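Local coordinates for mandelate racemase/muconate lactonizing enzyme (Roseovarius nubinhibens, PDB 2QDD), which is of unknown function but belongs to the mandelate racemase/muconate lactonizing enzyme family of the enolase superfamily and binds magnesium, at residues N238-H252 with A260-G272. Residues are numbered along the deposited sequence; the frame is centred on the assembly and turned at random.
Sequences NPIMLDECLHEFSDH and ACEGVKIKPNRVG
D243 and R270 meet because both first torsions carry the side chain opposite the backbone N: chi1 is -175° in D243, while R270, likewise turned, runs straight until a bend at chi3 (35°) turns its guanidinium against the D243-L246 turn. NH2 of R270 lies 2.7 Å from OD1 of D243, a salt bridge whose hydrogen bond is weak, the N-H...O angle being only 120°; the two planar groups stand nearly perpendicular. NH1 makes the straighter bond, 2.7 Å to L246 O, reached in the carbonyl plane on a lone pair and nearly within the guanidinium plane. NH2 also gives a bond to K265 O, and D243 O sits over the guanidinium face. Replacing R270 by a leucine would probably leave L246 O without this donor and D243 OD1 without its guanidinium partner, so that the carboxylate is held on that side less firmly. On the other oxygen, NZ of the extended K267 takes the syn lone pair of D243 OD2 at 3.1 Å and also bonds Y59. K265 lays its methylenes against the same carboxylate, CB 3.4 Å from OD1, but sends NZ onward to a salt bridge with E220. Next to this network, strands 240-242 and 263-266 pair in parallel within a beta-alpha-beta unit of the barrel: L242 N bonds G263 O at 3.0 Å, and L242 O receives K265 N at 2.8 Å. Where the two strands begin, I240 N donates to E262 OE1, while OE2 forms a salt bridge with R235 and a hydrogen bond with H231 of a second subunit. L246, from the turn after strand 240-242, packs CD1 on CG1 of V264 in strand 263-266, 3.7 Å apart. D243 and E244 are magnesium ligands, as are E220 and D196; no metal is bound in this chain, and the salt bridges from K267 and R270 are consistent with holding the D243 carboxylate in place at the metal site.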
loop_
_atom_site.group_PDB
_atom_site.type_symbol
_atom_site.label_atom_id
_atom_site.label_comp_id
_atom_site.label_asym_id
_atom_site.label_seq_id
_atom_site.Cartn_x
_atom_site.Cartn_y
_atom_site.Cartn_z
ATOM N N ASN A 238 -9.128 8.334 20.031
ATOM C CA ASN A 238 -9.037 7.508 21.248
ATOM C C ASN A 238 -8.169 6.272 21.046
ATOM O O ASN A 238 -8.130 5.735 19.935
ATOM C CB ASN A 238 -10.430 7.009 21.647
ATOM C CG ASN A 238 -11.329 8.113 22.139
ATOM O OD1 ASN A 238 -11.808 8.926 21.355
ATOM N ND2 ASN A 238 -11.577 8.140 23.446
ATOM N N PRO A 239 -7.500 5.794 22.122
ATOM C CA PRO A 239 -6.931 4.441 22.139
ATOM C C PRO A 239 -7.997 3.351 21.981
ATOM O O PRO A 239 -9.047 3.418 22.619
ATOM C CB PRO A 239 -6.289 4.341 23.539
ATOM C CG PRO A 239 -6.086 5.732 23.982
ATOM C CD PRO A 239 -7.231 6.506 23.385
ATOM N N ILE A 240 -7.719 2.363 21.132
ATOM C CA ILE A 240 -8.675 1.290 20.864
ATOM C C ILE A 240 -8.172 -0.039 21.423
ATOM O O ILE A 240 -7.043 -0.458 21.154
ATOM C CB ILE A 240 -9.075 1.212 19.352
ATOM C CG1 ILE A 240 -10.240 2.164 19.073
ATOM C CG2 ILE A 240 -9.509 -0.198 18.936
ATOM C CD1 ILE A 240 -9.847 3.399 18.323
ATOM N N MET A 241 -9.023 -0.672 22.228
ATOM C CA MET A 241 -8.767 -1.982 22.820
ATOM C C MET A 241 -9.615 -3.016 22.082
ATOM O O MET A 241 -10.836 -2.875 21.999
ATOM C CB MET A 241 -9.139 -1.939 24.308
ATOM C CG MET A 241 -9.188 -3.279 25.042
ATOM S SD MET A 241 -7.661 -3.796 25.832
ATOM C CE MET A 241 -6.998 -2.274 26.527
ATOM N N LEU A 242 -8.970 -4.041 21.534
ATOM C CA LEU A 242 -9.701 -5.136 20.893
ATOM C C LEU A 242 -9.842 -6.335 21.816
ATOM O O LEU A 242 -9.058 -6.491 22.748
ATOM C CB LEU A 242 -9.026 -5.554 19.591
ATOM C CG LEU A 242 -8.978 -4.508 18.477
ATOM C CD1 LEU A 242 -8.285 -5.105 17.282
ATOM C CD2 LEU A 242 -10.361 -4.005 18.098
ATOM N N ASP A 243 -10.848 -7.172 21.552
ATOM C CA ASP A 243 -11.221 -8.277 22.442
ATOM C C ASP A 243 -11.871 -9.414 21.648
ATOM O O ASP A 243 -11.194 -10.358 21.249
ATOM C CB ASP A 243 -12.135 -7.768 23.576
ATOM C CG ASP A 243 -12.476 -8.850 24.619
ATOM O OD1 ASP A 243 -11.838 -9.927 24.642
ATOM O OD2 ASP A 243 -13.394 -8.610 25.432
ATOM N N GLU A 244 -13.174 -9.311 21.403
ATOM C CA GLU A 244 -13.979 -10.458 20.966
ATOM C C GLU A 244 -13.719 -10.927 19.533
ATOM O O GLU A 244 -14.025 -12.070 19.202
ATOM C CB GLU A 244 -15.469 -10.175 21.167
ATOM C CG GLU A 244 -15.894 -10.090 22.636
ATOM C CD GLU A 244 -15.873 -8.668 23.183
ATOM O OE1 GLU A 244 -15.333 -7.770 22.504
ATOM O OE2 GLU A 244 -16.397 -8.443 24.294
ATOM N N CYS A 245 -13.155 -10.056 18.694
ATOM C CA CYS A 245 -12.856 -10.409 17.302
ATOM C C CYS A 245 -11.575 -11.228 17.139
ATOM O O CYS A 245 -11.261 -11.677 16.037
ATOM C CB CYS A 245 -12.834 -9.169 16.395
ATOM S SG CYS A 245 -11.630 -7.883 16.842
ATOM N N LEU A 246 -10.846 -11.424 18.234
ATOM C CA LEU A 246 -9.523 -12.037 18.187
ATOM C C LEU A 246 -9.554 -13.500 18.630
ATOM O O LEU A 246 -9.403 -13.809 19.809
ATOM C CB LEU A 246 -8.547 -11.246 19.057
ATOM C CG LEU A 246 -8.344 -9.757 18.789
ATOM C CD1 LEU A 246 -7.810 -9.125 20.051
ATOM C CD2 LEU A 246 -7.397 -9.528 17.621
ATOM N N HIS A 247 -9.743 -14.401 17.680
ATOM C CA HIS A 247 -10.011 -15.797 18.004
ATOM C C HIS A 247 -8.743 -16.644 18.031
ATOM O O HIS A 247 -8.681 -17.653 18.738
ATOM C CB HIS A 247 -11.044 -16.386 17.038
ATOM C CG HIS A 247 -12.368 -15.685 17.078
ATOM N ND1 HIS A 247 -13.251 -15.823 18.128
ATOM C CD2 HIS A 247 -12.951 -14.831 16.204
ATOM C CE1 HIS A 247 -14.323 -15.086 17.897
ATOM N NE2 HIS A 247 -14.168 -14.475 16.735
ATOM N N GLU A 248 -7.741 -16.231 17.258
ATOM C CA GLU A 248 -6.472 -16.955 17.158
ATOM C C GLU A 248 -5.296 -16.010 16.890
ATOM O O GLU A 248 -5.494 -14.810 16.689
ATOM C CB GLU A 248 -6.547 -18.053 16.090
ATOM C CG GLU A 248 -7.148 -17.624 14.754
ATOM C CD GLU A 248 -7.459 -18.805 13.835
ATOM O OE1 GLU A 248 -6.906 -19.907 14.056
ATOM O OE2 GLU A 248 -8.258 -18.628 12.887
ATOM N N PHE A 249 -4.077 -16.556 16.897
ATOM C CA PHE A 249 -2.860 -15.749 16.800
ATOM C C PHE A 249 -2.801 -14.894 15.532
ATOM O O PHE A 249 -2.369 -13.738 15.576
ATOM C CB PHE A 249 -1.609 -16.627 16.913
ATOM C CG PHE A 249 -0.315 -15.853 16.845
ATOM C CD1 PHE A 249 0.072 -15.019 17.890
ATOM C CD2 PHE A 249 0.514 -15.956 15.728
ATOM C CE1 PHE A 249 1.266 -14.304 17.827
ATOM C CE2 PHE A 249 1.709 -15.247 15.657
ATOM C CZ PHE A 249 2.085 -14.420 16.707
ATOM N N SER A 250 -3.262 -15.461 14.419
ATOM C CA SER A 250 -3.251 -14.785 13.122
ATOM C C SER A 250 -4.148 -13.550 13.068
ATOM O O SER A 250 -3.874 -12.624 12.301
ATOM C CB SER A 250 -3.631 -15.758 12.005
ATOM O OG SER A 250 -4.978 -16.170 12.143
ATOM N N ASP A 251 -5.211 -13.544 13.878
ATOM C CA ASP A 251 -6.050 -12.356 14.075
ATOM C C ASP A 251 -5.330 -11.227 14.804
ATOM O O ASP A 251 -5.629 -10.055 14.576
ATOM C CB ASP A 251 -7.344 -12.708 14.820
ATOM C CG ASP A 251 -8.198 -13.730 14.075
ATOM O OD1 ASP A 251 -8.903 -14.514 14.748
ATOM O OD2 ASP A 251 -8.168 -13.750 12.822
ATOM N N HIS A 252 -4.393 -11.586 15.685
ATOM C CA HIS A 252 -3.597 -10.606 16.424
ATOM C C HIS A 252 -2.524 -10.000 15.529
ATOM O O HIS A 252 -2.293 -8.783 15.544
ATOM C CB HIS A 252 -2.968 -11.246 17.664
ATOM C CG HIS A 252 -3.968 -11.709 18.673
ATOM N ND1 HIS A 252 -4.660 -12.895 18.544
ATOM C CD2 HIS A 252 -4.418 -11.131 19.812
ATOM C CE1 HIS A 252 -5.481 -13.036 19.570
ATOM N NE2 HIS A 252 -5.356 -11.978 20.353
ATOM N N ALA A 260 -4.601 -1.477 14.088
ATOM C CA ALA A 260 -6.011 -1.394 14.457
ATOM C C ALA A 260 -6.237 -1.042 15.920
ATOM O O ALA A 260 -7.342 -0.652 16.298
ATOM C CB ALA A 260 -6.708 -2.698 14.141
ATOM N N CYS A 261 -5.199 -1.201 16.740
ATOM C CA CYS A 261 -5.343 -1.125 18.192
ATOM C C CYS A 261 -4.041 -0.755 18.898
ATOM O O CYS A 261 -2.960 -0.841 18.316
ATOM C CB CYS A 261 -5.927 -2.429 18.755
ATOM S SG CYS A 261 -4.905 -3.895 18.577
ATOM N N GLU A 262 -4.167 -0.334 20.152
ATOM C CA GLU A 262 -3.021 -0.087 21.025
ATOM C C GLU A 262 -3.038 -1.049 22.222
ATOM O O GLU A 262 -2.134 -1.044 23.069
ATOM C CB GLU A 262 -3.049 1.362 21.520
ATOM C CG GLU A 262 -2.660 2.404 20.473
ATOM C CD GLU A 262 -3.827 2.852 19.603
ATOM O OE1 GLU A 262 -5.001 2.638 19.978
ATOM O OE2 GLU A 262 -3.564 3.425 18.531
ATOM N N GLY A 263 -4.087 -1.858 22.287
ATOM C CA GLY A 263 -4.246 -2.835 23.344
ATOM C C GLY A 263 -5.170 -3.957 22.935
ATOM O O GLY A 263 -6.044 -3.772 22.075
ATOM N N VAL A 264 -4.965 -5.123 23.545
ATOM C CA VAL A 264 -5.904 -6.246 23.450
ATOM C C VAL A 264 -6.281 -6.808 24.833
ATOM O O VAL A 264 -5.508 -6.700 25.782
ATOM C CB VAL A 264 -5.393 -7.399 22.521
ATOM C CG1 VAL A 264 -5.020 -6.875 21.127
ATOM C CG2 VAL A 264 -4.215 -8.156 23.149
ATOM N N LYS A 265 -7.477 -7.384 24.936
ATOM C CA LYS A 265 -7.806 -8.325 26.007
ATOM C C LYS A 265 -7.407 -9.730 25.605
ATOM O O LYS A 265 -7.627 -10.140 24.463
ATOM C CB LYS A 265 -9.304 -8.311 26.314
ATOM C CG LYS A 265 -9.796 -7.043 26.970
ATOM C CD LYS A 265 -11.110 -7.283 27.674
ATOM C CE LYS A 265 -11.356 -6.238 28.737
ATOM N NZ LYS A 265 -12.779 -6.205 29.176
ATOM N N ILE A 266 -6.816 -10.467 26.541
ATOM C CA ILE A 266 -6.538 -11.887 26.333
ATOM C C ILE A 266 -7.377 -12.743 27.278
ATOM O O ILE A 266 -7.357 -12.548 28.499
ATOM C CB ILE A 266 -5.038 -12.234 26.496
ATOM C CG1 ILE A 266 -4.164 -11.218 25.755
ATOM C CG2 ILE A 266 -4.758 -13.650 25.984
ATOM C CD1 ILE A 266 -2.755 -11.203 26.234
ATOM N N LYS A 267 -8.130 -13.674 26.694
ATOM C CA LYS A 267 -9.021 -14.545 27.444
ATOM C C LYS A 267 -8.826 -15.980 26.980
ATOM O O LYS A 267 -9.137 -16.292 25.834
ATOM C CB LYS A 267 -10.481 -14.116 27.257
ATOM C CG LYS A 267 -10.784 -12.728 27.789
ATOM C CD LYS A 267 -12.246 -12.428 27.754
ATOM C CE LYS A 267 -12.460 -10.935 27.828
ATOM N NZ LYS A 267 -13.909 -10.617 27.724
ATOM N N PRO A 268 -8.303 -16.853 27.864
ATOM C CA PRO A 268 -7.972 -18.248 27.547
ATOM C C PRO A 268 -9.097 -19.046 26.873
ATOM O O PRO A 268 -8.827 -19.800 25.939
ATOM C CB PRO A 268 -7.636 -18.848 28.916
ATOM C CG PRO A 268 -7.161 -17.703 29.718
ATOM C CD PRO A 268 -7.974 -16.525 29.266
ATOM N N ASN A 269 -10.339 -18.864 27.327
ATOM C CA ASN A 269 -11.486 -19.533 26.711
ATOM C C ASN A 269 -11.827 -19.062 25.292
ATOM O O ASN A 269 -12.436 -19.801 24.527
ATOM C CB ASN A 269 -12.722 -19.490 27.619
ATOM C CG ASN A 269 -13.684 -20.662 27.362
ATOM O OD1 ASN A 269 -14.716 -20.502 26.714
ATOM N ND2 ASN A 269 -13.335 -21.841 27.865
ATOM N N ARG A 270 -11.426 -17.842 24.943
ATOM C CA ARG A 270 -11.494 -17.376 23.556
ATOM C C ARG A 270 -10.348 -17.908 22.680
ATOM O O ARG A 270 -10.572 -18.289 21.526
ATOM C CB ARG A 270 -11.581 -15.847 23.494
ATOM C CG ARG A 270 -11.650 -15.269 22.081
ATOM C CD ARG A 270 -12.009 -13.776 22.030
ATOM N NE ARG A 270 -11.468 -12.964 23.127
ATOM C CZ ARG A 270 -10.206 -12.542 23.236
ATOM N NH1 ARG A 270 -9.297 -12.857 22.327
ATOM N NH2 ARG A 270 -9.853 -11.793 24.273
ATOM N N VAL A 271 -9.134 -17.948 23.225
ATOM C CA VAL A 271 -7.944 -18.253 22.417
ATOM C C VAL A 271 -7.466 -19.702 22.482
ATOM O O VAL A 271 -6.623 -20.113 21.679
ATOM C CB VAL A 271 -6.768 -17.267 22.686
ATOM C CG1 VAL A 271 -7.225 -15.824 22.491
ATOM C CG2 VAL A 271 -6.183 -17.466 24.087
ATOM N N GLY A 272 -7.992 -20.473 23.435
ATOM C CA GLY A 272 -7.742 -21.912 23.477
ATOM C C GLY A 272 -6.758 -22.382 24.522
ATOM O O GLY A 272 -6.121 -23.424 24.357
HETATM O O HOH W 1 -13.906 -11.786 24.855
HETATM O O HOH W 2 -14.395 -8.045 28.158
HETATM O O HOH W 3 -13.082 -18.087 19.952
HETATM O O HOH W 4 -6.858 -20.185 18.943
HETATM O O HOH W 5 -6.472 -12.069 22.825
#